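Local coordinates for putative exported protein (Bacteroides fragilis, PDB 3FZX) that is of unknown function but binds calcium ions and probably binds lipid or a similar ligand within a YmcC-like barrel, at residues F78-G83 / M106-A111; V145-F150 / K169-I174; F163-V168 / W188-I193; K182-E187 / E199-K204. All blocks are in the same frame, centred on the assembly; numbering follows the deposited sequence.

Contact 1. Residues F78-G83 / M106-A111; sequences FSMSMG and MNYPDA
Tyr108 packs against Phe78 and Met80 where the antiparallel strands 77-81 and 99-107, neighbours in the closed beta barrel, lie side by side. Its CB sits at the edge of the Phe78 ring, 3.9 Å from Phe78 CD2. From there the ring runs beneath the end of Met80, a selenomethionine. Tyr108 CD1 is 3.9 Å from Met80 CE. Tyr108 CE1 comes nearest, 3.5 Å from Met80 CE, and also touches Met80 CG. Tyr108 CZ lies under the same methyl. At the tip, Tyr108 OH is hydrogen-bonded to Glu187. The methyl thus makes a CH-pi contact over one ring face, off centre toward the rim. Met80 SE lies obliquely to the ring, a Met-aromatic contact. The chain of Met80 stays extended beyond CG (chi2 179°), which carries CE across the ring at about a right angle. Backbone bonds fix the register. Met106 N donates to Met80 O at 2.7 Å, and Met80 N to Met106 O. Tyr108 N continues the ladder, bonded to Phe78 O at 3.0 Å. Past the last of these bonds, one water bridges the two segments: it accepts from Phe78 N at 2.8 Å and donates to Tyr108 O at 2.7 Å.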
# COMPACT_ATOMS: atom_id res chain seq x y z
N PHE A 78 4.92 -7.50 10.81
CA PHE A 78 4.88 -6.06 10.79
C PHE A 78 5.21 -5.54 9.41
O PHE A 78 6.17 -5.98 8.80
CB PHE A 78 5.89 -5.47 11.78
CG PHE A 78 5.93 -3.97 11.75
CD1 PHE A 78 5.08 -3.23 12.53
CD2 PHE A 78 6.81 -3.31 10.90
CE1 PHE A 78 5.11 -1.84 12.48
CE2 PHE A 78 6.84 -1.92 10.85
CZ PHE A 78 6.00 -1.20 11.64
N SER A 79 4.43 -4.58 8.92
CA SER A 79 4.77 -3.90 7.68
C SER A 79 4.43 -2.43 7.77
O SER A 79 3.74 -2.01 8.71
CB SER A 79 4.08 -4.56 6.48
OG SER A 79 2.66 -4.48 6.54
N MSE A 80 4.96 -1.63 6.85
CA MSE A 80 4.64 -0.21 6.82
C MSE A 80 4.92 0.46 5.49
O MSE A 80 5.64 -0.06 4.64
CB MSE A 80 5.37 0.56 7.95
CG MSE A 80 6.87 0.67 7.78
SE MSE A 80 7.68 1.72 9.31
CE MSE A 80 9.51 1.02 9.09
N SER A 81 4.32 1.63 5.33
CA SER A 81 4.58 2.52 4.20
C SER A 81 6.05 2.83 4.07
O SER A 81 6.79 2.87 5.07
CB SER A 81 3.85 3.85 4.40
OG SER A 81 2.48 3.62 4.53
N MSE A 82 6.47 3.10 2.84
CA MSE A 82 7.87 3.27 2.51
C MSE A 82 8.36 4.73 2.62
O MSE A 82 9.40 5.07 2.08
CB MSE A 82 8.11 2.73 1.09
CG MSE A 82 7.97 1.23 0.98
SE MSE A 82 8.10 0.74 -0.91
CE MSE A 82 10.05 1.13 -1.17
N GLY A 83 7.59 5.58 3.30
CA GLY A 83 8.00 6.96 3.59
C GLY A 83 9.50 7.16 3.79
O GLY A 83 10.10 8.04 3.16
N MSE A 106 5.85 -2.31 3.12
CA MSE A 106 7.02 -3.15 3.17
C MSE A 106 7.18 -3.80 4.57
O MSE A 106 7.04 -3.13 5.60
CB MSE A 106 8.25 -2.30 2.86
CG MSE A 106 9.50 -3.10 2.71
SE MSE A 106 10.78 -2.07 1.62
CE MSE A 106 11.32 -0.90 2.93
N ASN A 107 7.55 -5.07 4.57
CA ASN A 107 7.66 -5.86 5.80
C ASN A 107 9.00 -5.68 6.52
O ASN A 107 10.03 -5.43 5.88
CB ASN A 107 7.41 -7.33 5.48
CG ASN A 107 8.59 -7.97 4.75
OD1 ASN A 107 9.07 -7.45 3.73
ND2 ASN A 107 9.10 -9.04 5.31
N TYR A 108 8.99 -5.78 7.85
CA TYR A 108 10.20 -5.69 8.65
C TYR A 108 10.21 -6.86 9.60
O TYR A 108 9.50 -6.84 10.59
CB TYR A 108 10.28 -4.35 9.41
CG TYR A 108 10.63 -3.22 8.50
CD1 TYR A 108 9.67 -2.65 7.66
CD2 TYR A 108 11.94 -2.77 8.42
CE1 TYR A 108 10.00 -1.63 6.78
CE2 TYR A 108 12.28 -1.75 7.55
CZ TYR A 108 11.32 -1.18 6.72
OH TYR A 108 11.67 -0.17 5.85
N PRO A 109 11.00 -7.90 9.29
CA PRO A 109 11.04 -9.04 10.17
C PRO A 109 11.59 -8.74 11.55
O PRO A 109 12.38 -7.80 11.77
CB PRO A 109 11.97 -10.03 9.47
CG PRO A 109 12.31 -9.48 8.17
CD PRO A 109 11.88 -8.05 8.12
N ASP A 110 11.16 -9.58 12.48
CA ASP A 110 11.51 -9.50 13.88
C ASP A 110 12.68 -10.45 14.14
O ASP A 110 12.48 -11.62 14.48
CB ASP A 110 10.28 -9.88 14.70
CG ASP A 110 10.51 -9.80 16.18
OD1 ASP A 110 11.64 -9.48 16.62
OD2 ASP A 110 9.52 -10.05 16.90
N ALA A 111 13.89 -9.94 13.94
CA ALA A 111 15.14 -10.69 14.19
C ALA A 111 15.24 -11.07 15.65
O ALA A 111 15.68 -12.18 16.00
CB ALA A 111 16.34 -9.84 13.82
O HOH W 1 7.53 -8.47 11.40

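Contact 2. Residues V145-F150 / K169-I174; sequences VFDREF and KYEMNI
A beta bulge interrupts the hairpin of strands 136-158 and 161-175 between the pairs Phe146-Glu171 and Glu149-Lys169. Both pairs are antiparallel and hydrogen-bonded. Phe146 N donates to Glu171 O at 3.0 Å. In return, Glu171 N reaches Phe146 O. Beyond the bulge, Glu149 N donates to Lys169 O at 2.8 Å, and Lys169 N to Glu149 O. Asp147 lies in the bulge, with a left-handed backbone (phi 56°). Asp147 OD2 stands 3.4 Å from Glu171 OE2. These two carboxylates would probably repel, which may raise the affinity of one for a proton. Glu171 CB lies over one face of the Phe146 ring, near the rim, 3.6 Å from Phe146 CE2. On the other sheet face, Val145 CG1 meets Tyr170 CD1 at 3.8 Å. Arg148 CG packs on Tyr170 CB, while Arg148 NH1 is hydrogen-bonded to Asp125 O. Glu149 and Lys169 run side by side, with Glu149 OE2 5.3 Å from Lys169 NZ. Glu149 belongs to a calcium site seen for this protein; here no ion is bound to it, but one lies about 4 Å from its side chain. This is a bulged antiparallel barrel hairpin that places an acidic side chain beside a calcium site.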
# COMPACT_ATOMS: atom_id res chain seq x y z
N VAL A 145 13.45 -0.65 -4.09
CA VAL A 145 14.31 -1.23 -3.02
C VAL A 145 14.19 -2.75 -3.14
O VAL A 145 13.08 -3.29 -3.23
CB VAL A 145 13.90 -0.77 -1.61
CG1 VAL A 145 14.78 -1.41 -0.53
CG2 VAL A 145 13.99 0.77 -1.52
N PHE A 146 15.32 -3.43 -3.19
CA PHE A 146 15.31 -4.87 -3.43
C PHE A 146 16.52 -5.57 -2.85
O PHE A 146 17.48 -4.94 -2.44
CB PHE A 146 15.15 -5.17 -4.93
CG PHE A 146 16.20 -4.54 -5.80
CD1 PHE A 146 16.07 -3.22 -6.23
CD2 PHE A 146 17.33 -5.26 -6.17
CE1 PHE A 146 17.05 -2.64 -7.00
CE2 PHE A 146 18.32 -4.68 -6.95
CZ PHE A 146 18.18 -3.37 -7.36
N ASP A 147 16.43 -6.89 -2.77
CA ASP A 147 17.49 -7.70 -2.23
C ASP A 147 17.86 -7.25 -0.82
O ASP A 147 19.00 -7.23 -0.47
CB ASP A 147 18.72 -7.65 -3.15
CG ASP A 147 18.50 -8.39 -4.46
OD1 ASP A 147 17.38 -8.95 -4.69
OD2 ASP A 147 19.44 -8.43 -5.27
N ARG A 148 16.87 -6.92 -0.01
CA ARG A 148 17.12 -6.58 1.38
C ARG A 148 17.59 -7.88 2.07
O ARG A 148 17.11 -8.98 1.76
CB ARG A 148 15.83 -6.07 2.01
CG ARG A 148 15.26 -4.86 1.32
CD ARG A 148 13.76 -4.74 1.55
NE ARG A 148 13.49 -4.35 2.90
CZ ARG A 148 12.46 -4.74 3.66
NH1 ARG A 148 11.50 -5.57 3.24
NH2 ARG A 148 12.41 -4.26 4.89
N GLU A 149 18.55 -7.74 2.97
CA GLU A 149 19.08 -8.86 3.73
C GLU A 149 19.60 -8.42 5.10
O GLU A 149 20.04 -7.29 5.30
CB GLU A 149 20.20 -9.57 2.98
CG GLU A 149 21.46 -8.74 2.81
CD GLU A 149 22.53 -9.46 1.99
OE1 GLU A 149 22.28 -10.55 1.45
OE2 GLU A 149 23.63 -8.92 1.90
N PHE A 150 19.58 -9.38 6.00
CA PHE A 150 19.99 -9.21 7.35
C PHE A 150 21.52 -9.13 7.42
O PHE A 150 22.20 -9.92 6.77
CB PHE A 150 19.46 -10.39 8.19
CG PHE A 150 19.89 -10.37 9.62
CD1 PHE A 150 19.20 -9.60 10.55
CD2 PHE A 150 20.98 -11.12 10.03
CE1 PHE A 150 19.59 -9.58 11.89
CE2 PHE A 150 21.38 -11.11 11.37
CZ PHE A 150 20.68 -10.33 12.30
N LYS A 169 20.88 -4.60 4.88
CA LYS A 169 21.52 -4.05 3.68
C LYS A 169 20.52 -4.25 2.53
O LYS A 169 19.80 -5.24 2.51
CB LYS A 169 22.83 -4.78 3.38
CG LYS A 169 23.57 -4.26 2.14
CD LYS A 169 24.94 -4.93 1.90
CE LYS A 169 25.56 -4.48 0.54
NZ LYS A 169 26.90 -5.11 0.18
N TYR A 170 20.48 -3.30 1.60
CA TYR A 170 19.57 -3.34 0.45
C TYR A 170 20.20 -2.70 -0.80
O TYR A 170 21.13 -1.92 -0.70
CB TYR A 170 18.23 -2.63 0.77
CG TYR A 170 18.32 -1.16 1.17
CD1 TYR A 170 18.29 -0.14 0.21
CD2 TYR A 170 18.40 -0.78 2.51
CE1 TYR A 170 18.37 1.21 0.57
CE2 TYR A 170 18.48 0.56 2.88
CZ TYR A 170 18.47 1.56 1.91
OH TYR A 170 18.56 2.91 2.27
N GLU A 171 19.70 -3.07 -1.96
CA GLU A 171 20.04 -2.39 -3.18
C GLU A 171 18.91 -1.49 -3.57
O GLU A 171 17.77 -1.66 -3.12
CB GLU A 171 20.34 -3.40 -4.27
CG GLU A 171 21.49 -4.33 -3.85
CD GLU A 171 22.16 -4.96 -5.01
OE1 GLU A 171 22.82 -4.21 -5.75
OE2 GLU A 171 22.01 -6.19 -5.22
N MSE A 172 19.23 -0.47 -4.36
CA MSE A 172 18.17 0.38 -4.91
C MSE A 172 18.47 0.99 -6.28
O MSE A 172 19.62 1.14 -6.68
CB MSE A 172 17.71 1.46 -3.91
CG MSE A 172 18.34 2.80 -4.06
SE MSE A 172 19.97 2.83 -3.10
CE MSE A 172 19.47 3.94 -1.56
N ASN A 173 17.38 1.24 -7.01
CA ASN A 173 17.40 1.91 -8.30
C ASN A 173 16.52 3.14 -8.15
O ASN A 173 15.39 3.04 -7.65
CB ASN A 173 16.89 1.00 -9.41
CG ASN A 173 17.83 -0.16 -9.70
OD1 ASN A 173 18.96 -0.21 -9.20
ND2 ASN A 173 17.38 -1.09 -10.53
N ILE A 174 17.04 4.29 -8.56
CA ILE A 174 16.31 5.55 -8.49
C ILE A 174 16.25 6.13 -9.90
O ILE A 174 17.28 6.39 -10.50
CB ILE A 174 17.01 6.55 -7.60
CG1 ILE A 174 17.21 5.97 -6.20
CG2 ILE A 174 16.25 7.89 -7.62
CD1 ILE A 174 18.37 6.58 -5.45

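Contact 3. Residues F163-V168 / W188-I193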
# COMPACT_ATOMS: atom_id res chain seq x y z
N PHE A 163 19.94 2.66 20.97
CA PHE A 163 18.90 1.68 20.70
C PHE A 163 19.48 0.40 20.09
O PHE A 163 20.34 0.45 19.21
CB PHE A 163 17.86 2.31 19.78
CG PHE A 163 17.24 3.54 20.35
CD1 PHE A 163 16.27 3.45 21.35
CD2 PHE A 163 17.64 4.80 19.94
CE1 PHE A 163 15.71 4.60 21.92
CE2 PHE A 163 17.10 5.96 20.51
CZ PHE A 163 16.12 5.86 21.49
N TYR A 164 19.02 -0.75 20.57
CA TYR A 164 19.40 -2.04 20.01
C TYR A 164 18.57 -2.21 18.75
O TYR A 164 17.34 -2.13 18.80
CB TYR A 164 19.16 -3.19 21.00
CG TYR A 164 19.90 -4.46 20.63
CD1 TYR A 164 21.29 -4.49 20.71
CD2 TYR A 164 19.24 -5.59 20.19
CE1 TYR A 164 22.01 -5.63 20.36
CE2 TYR A 164 19.96 -6.77 19.85
CZ TYR A 164 21.35 -6.75 19.95
OH TYR A 164 22.11 -7.85 19.62
N CYS A 165 19.26 -2.39 17.62
CA CYS A 165 18.64 -2.40 16.31
C CYS A 165 18.96 -3.63 15.48
O CYS A 165 19.96 -4.31 15.72
CB CYS A 165 19.20 -1.23 15.49
SG CYS A 165 18.66 0.32 16.08
N THR A 166 18.11 -3.86 14.49
CA THR A 166 18.40 -4.80 13.41
C THR A 166 18.97 -4.00 12.24
O THR A 166 18.40 -2.99 11.85
CB THR A 166 17.13 -5.54 12.96
OG1 THR A 166 16.75 -6.44 14.00
CG2 THR A 166 17.37 -6.32 11.65
N LYS A 167 20.11 -4.47 11.71
CA LYS A 167 20.78 -3.86 10.57
C LYS A 167 20.52 -4.66 9.32
O LYS A 167 20.73 -5.87 9.29
CB LYS A 167 22.29 -3.80 10.78
CG LYS A 167 23.06 -3.09 9.64
CD LYS A 167 24.54 -3.05 9.92
CE LYS A 167 25.33 -2.51 8.74
NZ LYS A 167 26.77 -2.25 9.14
N VAL A 168 20.07 -3.97 8.29
CA VAL A 168 19.70 -4.53 7.02
C VAL A 168 20.51 -3.84 5.91
O VAL A 168 20.85 -2.67 6.02
CB VAL A 168 18.18 -4.32 6.81
CG1 VAL A 168 17.77 -4.67 5.40
CG2 VAL A 168 17.42 -5.19 7.78
N TRP A 188 18.89 0.62 10.02
CA TRP A 188 18.88 0.08 11.33
C TRP A 188 17.50 0.40 11.88
O TRP A 188 17.08 1.57 11.81
CB TRP A 188 19.93 0.75 12.19
CG TRP A 188 21.35 0.36 11.94
CD1 TRP A 188 22.08 -0.54 12.65
CD2 TRP A 188 22.26 0.94 10.98
NE1 TRP A 188 23.37 -0.58 12.19
CE2 TRP A 188 23.51 0.33 11.18
CE3 TRP A 188 22.12 1.91 9.98
CZ2 TRP A 188 24.63 0.63 10.39
CZ3 TRP A 188 23.23 2.23 9.21
CH2 TRP A 188 24.48 1.59 9.42
N TYR A 189 16.79 -0.61 12.40
CA TYR A 189 15.46 -0.38 12.96
C TYR A 189 15.26 -1.05 14.30
O TYR A 189 15.90 -2.05 14.62
CB TYR A 189 14.37 -0.76 11.98
CG TYR A 189 14.29 -2.22 11.58
CD1 TYR A 189 15.01 -2.70 10.48
CD2 TYR A 189 13.47 -3.11 12.27
CE1 TYR A 189 14.93 -4.05 10.10
CE2 TYR A 189 13.38 -4.47 11.89
CZ TYR A 189 14.10 -4.92 10.81
OH TYR A 189 13.97 -6.21 10.40
N ALA A 190 14.34 -0.46 15.07
CA ALA A 190 14.11 -0.82 16.46
C ALA A 190 12.63 -0.80 16.79
O ALA A 190 11.85 -0.03 16.19
CB ALA A 190 14.86 0.16 17.40
N PRO A 191 12.22 -1.63 17.77
CA PRO A 191 10.85 -1.66 18.28
C PRO A 191 10.41 -0.31 18.78
O PRO A 191 11.19 0.38 19.44
CB PRO A 191 10.94 -2.62 19.47
CG PRO A 191 12.17 -3.47 19.23
CD PRO A 191 13.07 -2.72 18.32
N ASN A 192 9.16 0.04 18.46
CA ASN A 192 8.49 1.25 18.87
C ASN A 192 9.08 2.56 18.30
O ASN A 192 8.68 3.64 18.70
CB ASN A 192 8.36 1.32 20.41
CG ASN A 192 7.81 0.03 21.02
OD1 ASN A 192 6.80 -0.50 20.58
ND2 ASN A 192 8.48 -0.47 22.03
N ILE A 193 10.00 2.46 17.35
CA ILE A 193 10.63 3.65 16.75
C ILE A 193 10.59 3.59 15.24
O ILE A 193 10.17 4.52 14.59
CB ILE A 193 12.10 3.79 17.18
CG1 ILE A 193 12.23 3.85 18.71
CG2 ILE A 193 12.73 5.06 16.61
CD1 ILE A 193 13.69 3.61 19.17
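Lys167 lies stretched along one face of the Trp188 indole, both side chains pointing the same way from a non-hydrogen-bonded pair of the antiparallel hairpin 161-175/180-190. Lys167 CG stands over the five-membered ring, off centre, in a CH-pi contact. Further out, Lys167 CD is 3.6 Å from Trp188 NE1, and Lys167 CE is 3.6 Å from Trp188 CZ2. The fully extended chain, with CG opposite the backbone N (chi1 -177°), lets these carbons follow the indole from its pyrrole part to its benzene part. Trp188 NE1 is hydrogen-bonded to Glu154 of strand 136-158, on the far side of strand 161-175. Cys165 CB sits near the indole plane, at its edge, and is 3.9 Å from the Trp188 CB that carries the ring. The opposite sheet face carries Thr166 and Tyr189. Thr166 CB lies over the Tyr189 ring, while Val168 CG2 approaches the ring edge, 3.6 Å from Tyr189 CE1. These two side chains pack the Tyr189 ring from different directions. The main chains of Thr166 and Tyr189 are joined by a pair of hydrogen bonds. Thr166 N donates to Tyr189 O at 2.9 Å, and Tyr189 N donates back to Thr166 O. Strand 180-190 ends at Ala190, and the turn that follows folds Ile193 back onto strand 161-175. Ile193 CD1 makes a CH-pi contact over one face of the Phe163 ring, 3.4 Å from Phe163 CD1.

Contact 4. Residues K182-E187 / E199-K204; sequences KGYGYE and EQYNNK
With Tyr184 CG between its backbone N and carbonyl carbon (chi1 72°) and Tyr201 CG opposite its carbonyl carbon (chi1 -62°), the two rings come to lie near parallel, 9° apart in plane, but slid so far that they barely overlap. Contact is made by Tyr201 CB and Tyr184 OH, each over the other ring's face and offset toward the rim. Tyr201 CB makes a CH-pi contact, 3.6 Å from Tyr184 CE1. Tyr184 OH is 3.8 Å from Tyr201 CG. Tyr186 meets the Tyr201 ring obliquely, its CD2 3.8 Å from Tyr201 CE1. The hydroxyl of Tyr201 is held within its own strand, donating to Glu199 OE1 at 2.7 Å from above the carboxylate plane. Glu199 OE2 forms a salt bridge with Arg197. Beside the Tyr184 ring, Asn203 OD1 lies at the edge and in plane. The backbone ladder pairs Tyr184 with Tyr201 and Tyr186 with Glu199. In the first pair, Tyr201 N donates to Tyr184 O at 2.9 Å. Gly183 lies close to the partner strand, its CA 3.3 Å from Tyr201 O. Asn202 OD1 accepts from Lys204 N in an Asx turn where the strand ends, while Asn202 ND2 is hydrogen-bonded to Glu206. The whole is an antiparallel barrel hairpin carrying a tyrosine cluster on one face.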
# COMPACT_ATOMS: atom_id res chain seq x y z
N LYS A 182 22.04 4.15 -9.45
CA LYS A 182 22.05 2.80 -8.88
C LYS A 182 22.92 2.81 -7.65
O LYS A 182 23.96 3.47 -7.61
CB LYS A 182 22.57 1.79 -9.88
CG LYS A 182 21.61 1.56 -11.02
CD LYS A 182 22.05 0.49 -11.99
CE LYS A 182 21.00 0.29 -13.09
NZ LYS A 182 21.09 -1.04 -13.75
N GLY A 183 22.49 2.11 -6.61
CA GLY A 183 23.28 2.07 -5.39
C GLY A 183 22.82 1.05 -4.38
O GLY A 183 22.08 0.14 -4.70
N TYR A 184 23.29 1.22 -3.16
CA TYR A 184 22.96 0.31 -2.08
C TYR A 184 22.86 1.13 -0.78
O TYR A 184 23.21 2.32 -0.74
CB TYR A 184 23.95 -0.87 -2.02
CG TYR A 184 25.32 -0.53 -1.53
CD1 TYR A 184 26.31 -0.07 -2.40
CD2 TYR A 184 25.65 -0.66 -0.17
CE1 TYR A 184 27.59 0.27 -1.94
CE2 TYR A 184 26.93 -0.33 0.30
CZ TYR A 184 27.88 0.14 -0.59
OH TYR A 184 29.14 0.45 -0.13
N GLY A 185 22.30 0.52 0.26
CA GLY A 185 22.14 1.23 1.52
C GLY A 185 22.07 0.30 2.70
O GLY A 185 22.01 -0.91 2.53
N TYR A 186 22.13 0.88 3.89
CA TYR A 186 21.93 0.15 5.12
C TYR A 186 20.86 0.87 5.92
O TYR A 186 20.74 2.09 5.86
CB TYR A 186 23.20 0.14 5.96
CG TYR A 186 24.39 -0.56 5.34
CD1 TYR A 186 24.50 -1.95 5.33
CD2 TYR A 186 25.46 0.17 4.84
CE1 TYR A 186 25.63 -2.60 4.76
CE2 TYR A 186 26.59 -0.45 4.29
CZ TYR A 186 26.66 -1.82 4.26
OH TYR A 186 27.76 -2.38 3.70
N GLU A 187 20.08 0.11 6.67
CA GLU A 187 19.21 0.72 7.66
C GLU A 187 19.17 -0.10 8.94
O GLU A 187 19.45 -1.32 8.96
CB GLU A 187 17.82 1.08 7.12
CG GLU A 187 16.95 -0.05 6.67
CD GLU A 187 15.63 0.45 6.03
OE1 GLU A 187 15.62 1.51 5.35
OE2 GLU A 187 14.59 -0.22 6.19
N GLU A 199 21.83 4.83 5.73
CA GLU A 199 22.94 5.35 4.95
C GLU A 199 22.76 4.93 3.51
O GLU A 199 22.37 3.79 3.25
CB GLU A 199 24.26 4.76 5.44
CG GLU A 199 24.66 5.18 6.84
CD GLU A 199 25.86 4.41 7.35
OE1 GLU A 199 26.44 3.58 6.62
OE2 GLU A 199 26.22 4.63 8.51
N GLN A 200 23.04 5.85 2.57
CA GLN A 200 22.94 5.57 1.14
C GLN A 200 24.28 5.76 0.45
O GLN A 200 24.99 6.74 0.72
CB GLN A 200 21.88 6.44 0.48
CG GLN A 200 20.46 6.20 1.04
CD GLN A 200 20.26 6.83 2.41
OE1 GLN A 200 20.61 7.98 2.61
NE2 GLN A 200 19.70 6.06 3.36
N TYR A 201 24.62 4.79 -0.42
CA TYR A 201 25.86 4.76 -1.22
C TYR A 201 25.56 4.60 -2.70
O TYR A 201 24.52 4.05 -3.05
CB TYR A 201 26.72 3.57 -0.81
CG TYR A 201 27.16 3.63 0.63
CD1 TYR A 201 26.34 3.14 1.63
CD2 TYR A 201 28.39 4.19 1.00
CE1 TYR A 201 26.72 3.19 2.95
CE2 TYR A 201 28.78 4.24 2.34
CZ TYR A 201 27.91 3.75 3.30
OH TYR A 201 28.20 3.77 4.64
N ASN A 202 26.47 5.06 -3.56
CA ASN A 202 26.36 4.77 -5.01
C ASN A 202 27.08 3.46 -5.24
O ASN A 202 27.71 2.93 -4.32
CB ASN A 202 26.91 5.90 -5.90
CG ASN A 202 28.41 6.16 -5.73
OD1 ASN A 202 29.18 5.41 -5.09
ND2 ASN A 202 28.84 7.27 -6.29
N ASN A 203 27.08 2.97 -6.48
CA ASN A 203 27.73 1.67 -6.69
C ASN A 203 29.25 1.65 -6.65
O ASN A 203 29.84 0.60 -6.76
CB ASN A 203 27.09 0.87 -7.83
CG ASN A 203 25.86 0.06 -7.35
OD1 ASN A 203 25.76 -0.30 -6.16
ND2 ASN A 203 24.92 -0.22 -8.26
N LYS A 204 29.87 2.81 -6.40
CA LYS A 204 31.31 2.88 -6.17
C LYS A 204 31.63 2.82 -4.68
O LYS A 204 32.77 2.90 -4.29
CB LYS A 204 31.91 4.15 -6.77
CG LYS A 204 31.60 4.36 -8.25
CD LYS A 204 32.70 5.19 -8.94
CE LYS A 204 32.22 5.76 -10.26
NZ LYS A 204 33.35 6.22 -11.10

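In the fold
Contacts 2, 3 and 4 lie on four successive strands of the barrel, from 136-158 to 194-202. Contact 2 adjoins contact 4, their centres about 9 Å apart, through the hydrogen bonds Gly185 N to Tyr170 O and Met172 N to Gly183 O, both 2.9 Å. Contacts 2 and 3 share strand 161-175. Contacts 3 and 4 share strand 180-190, and Val168 N is hydrogen-bonded to Glu187 O at 2.8 Å. Contact 1 reaches this group from strand 99-107 and the loop after it, by hydrogen bonds from Arg148 NH2 to Asn107 O (2.8 Å) and Tyr189 OH to Pro109 O (2.6 Å). Contact 2 comes nearest to calcium, its Glu149 side chain about 4 Å from an ion. The side chains of Asn107 and Tyr186 are each about 13 Å away.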